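Local coordinates for homoserine kinase (Cytophaga hutchinsonii, PDB 4P52), which probably catalyses the ATP-dependent phosphorylation of homoserine to O-phosphohomoserine on the route to threonine, as a GHMP-family kinase, at residues D265-A270 against Q303-G308. Numbering follows the deposited sequence.
Sequences DDVKKA and QAMKKG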
loop_
_atom_site.group_PDB
_atom_site.type_symbol
_atom_site.label_atom_id
_atom_site.label_comp_id
_atom_site.label_asym_id
_atom_site.label_seq_id
_atom_site.Cartn_x
_atom_site.Cartn_y
_atom_site.Cartn_z
ATOM N N ASP A 265 25.577 2.943 -5.245
ATOM C CA ASP A 265 25.050 3.705 -6.356
ATOM C C ASP A 265 25.437 3.125 -7.712
ATOM O O ASP A 265 24.586 3.027 -8.612
ATOM C CB ASP A 265 25.455 5.159 -6.237
ATOM C CG ASP A 265 24.880 5.818 -4.993
ATOM O OD1 ASP A 265 23.838 5.333 -4.463
ATOM O OD2 ASP A 265 25.473 6.827 -4.539
ATOM N N ASP A 266 26.696 2.706 -7.853
ATOM C CA ASP A 266 27.157 2.088 -9.093
ATOM C C ASP A 266 26.501 0.746 -9.348
ATOM O O ASP A 266 26.189 0.411 -10.496
ATOM C CB ASP A 266 28.658 1.889 -9.079
ATOM C CG ASP A 266 29.414 3.196 -9.079
ATOM O OD1 ASP A 266 28.962 4.164 -9.754
ATOM O OD2 ASP A 266 30.465 3.243 -8.395
ATOM N N VAL A 267 26.307 -0.025 -8.280
ATOM C CA VAL A 267 25.734 -1.347 -8.414
ATOM C C VAL A 267 24.272 -1.211 -8.837
ATOM O O VAL A 267 23.811 -1.946 -9.707
ATOM C CB VAL A 267 25.881 -2.173 -7.128
ATOM C CG1 VAL A 267 25.074 -3.445 -7.222
ATOM C CG2 VAL A 267 27.338 -2.513 -6.872
ATOM N N LYS A 268 23.563 -0.244 -8.260
ATOM C CA LYS A 268 22.154 -0.046 -8.565
ATOM C C LYS A 268 22.005 0.389 -10.017
ATOM O O LYS A 268 21.177 -0.151 -10.769
ATOM C CB LYS A 268 21.557 1.004 -7.646
ATOM C CG LYS A 268 20.046 0.948 -7.518
ATOM C CD LYS A 268 19.473 2.342 -7.514
ATOM C CE LYS A 268 17.958 2.317 -7.425
ATOM N NZ LYS A 268 17.594 2.720 -6.052
ATOM N N LYS A 269 22.843 1.335 -10.423
ATOM C CA LYS A 269 22.817 1.831 -11.779
ATOM C C LYS A 269 23.133 0.728 -12.760
ATOM O O LYS A 269 22.538 0.664 -13.830
ATOM C CB LYS A 269 23.803 2.969 -11.965
ATOM C CG LYS A 269 23.491 3.792 -13.201
ATOM C CD LYS A 269 24.635 4.717 -13.550
ATOM C CE LYS A 269 24.590 5.086 -15.024
ATOM N NZ LYS A 269 25.887 5.739 -15.352
ATOM N N ALA A 270 24.064 -0.147 -12.405
ATOM C CA ALA A 270 24.410 -1.238 -13.298
ATOM C C ALA A 270 23.219 -2.221 -13.449
ATOM O O ALA A 270 22.935 -2.697 -14.542
ATOM C CB ALA A 270 25.683 -1.940 -12.818
ATOM N N GLN A 303 25.391 -10.487 -13.405
ATOM C CA GLN A 303 26.701 -10.221 -13.972
ATOM C C GLN A 303 27.116 -8.754 -13.919
ATOM O O GLN A 303 28.305 -8.456 -13.712
ATOM C CB GLN A 303 26.844 -10.795 -15.385
ATOM C CG GLN A 303 27.115 -12.302 -15.400
ATOM C CD GLN A 303 28.064 -12.778 -14.256
ATOM O OE1 GLN A 303 27.606 -13.127 -13.125
ATOM N NE2 GLN A 303 29.392 -12.780 -14.536
ATOM N N ALA A 304 26.170 -7.839 -14.098
ATOM C CA ALA A 304 26.512 -6.415 -14.069
ATOM C C ALA A 304 26.727 -5.885 -12.636
ATOM O O ALA A 304 27.582 -5.022 -12.398
ATOM C CB ALA A 304 25.477 -5.591 -14.822
HETATM N N MSE A 305 25.971 -6.419 -11.683
HETATM C CA MSE A 305 26.170 -6.081 -10.280
HETATM C C MSE A 305 27.505 -6.627 -9.797
HETATM O O MSE A 305 28.274 -5.895 -9.172
HETATM C CB MSE A 305 25.003 -6.528 -9.414
HETATM C CG MSE A 305 23.704 -5.816 -9.783
HETATM SE SE MSE A 305 22.274 -6.259 -8.462
HETATM C CE MSE A 305 21.986 -8.183 -8.766
ATOM N N LYS A 306 27.804 -7.893 -10.098
ATOM C CA LYS A 306 29.127 -8.468 -9.811
ATOM C C LYS A 306 30.260 -7.591 -10.351
ATOM O O LYS A 306 31.264 -7.361 -9.670
ATOM C CB LYS A 306 29.253 -9.886 -10.372
ATOM C CG LYS A 306 30.668 -10.472 -10.323
ATOM C CD LYS A 306 30.768 -11.877 -10.916
ATOM C CE LYS A 306 29.941 -12.906 -10.139
ATOM N NZ LYS A 306 30.241 -13.046 -8.671
ATOM N N LYS A 307 30.088 -7.084 -11.561
ATOM C CA LYS A 307 31.116 -6.277 -12.190
ATOM C C LYS A 307 31.281 -4.934 -11.452
ATOM O O LYS A 307 32.392 -4.398 -11.368
ATOM C CB LYS A 307 30.770 -6.095 -13.668
ATOM C CG LYS A 307 31.851 -5.488 -14.519
ATOM C CD LYS A 307 31.268 -4.613 -15.623
ATOM C CE LYS A 307 32.283 -4.370 -16.746
ATOM N NZ LYS A 307 31.814 -3.374 -17.755
ATOM N N GLY A 308 30.183 -4.400 -10.901
ATOM C CA GLY A 308 30.234 -3.216 -10.029
ATOM C C GLY A 308 31.078 -3.437 -8.775
ATOM O O GLY A 308 31.928 -2.624 -8.459
#
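Val267 and the selenomethionine Met305 meet side on where two antiparallel helices lie against each other, a worked example of how small residues let helix backbones draw close. The short helical axes come within 8.3 Å at an angle of 159° between their N-to-C directions, and no hydrogen bond links them; the contact is entirely one of van der Waals packing.

The side chain of Met305 can be followed outward. Met305 CB already touches a methyl of the other helix, lying 3.8 Å from Val267 CG1. With CG anti to the carbonyl carbon (chi1 -63°), the next methylene comes closer still: Met305 CG lies 3.7 Å from Val267 CG1, and it also passes 3.9 Å from Val267 O. SE of Met305 keeps a looser touch, 4.2 Å from Val267 CG1. The side chains of Val267 and Met305 run roughly perpendicular to each other. Beyond the selenium the chain departs from segment 265-270; the side chain of Met305 also packs on Thr196 and Ile198 of strand 194-200. Val267 places CG1 against Met305 by setting it anti to its own backbone nitrogen (chi1 170°), while CG2 lies loosely beside Met305 O and the carbonyl carbon of Gly308.

One turn along, Ala270 sends its CB to within 3.6 Å of Ala304 O, a main-chain oxygen that also accepts the i+4 helical bond from Gly308 N. Ala304 CB answers by resting 3.9 Å from Ala270 O. Methyl thus faces backbone in both directions, and Gly308 likewise offers only backbone to Val267.

Met305 carries the contact on to the sheet. Such paired antiparallel helices backed by a four-stranded antiparallel sheet are characteristic of the C-terminal domain of GHMP kinases.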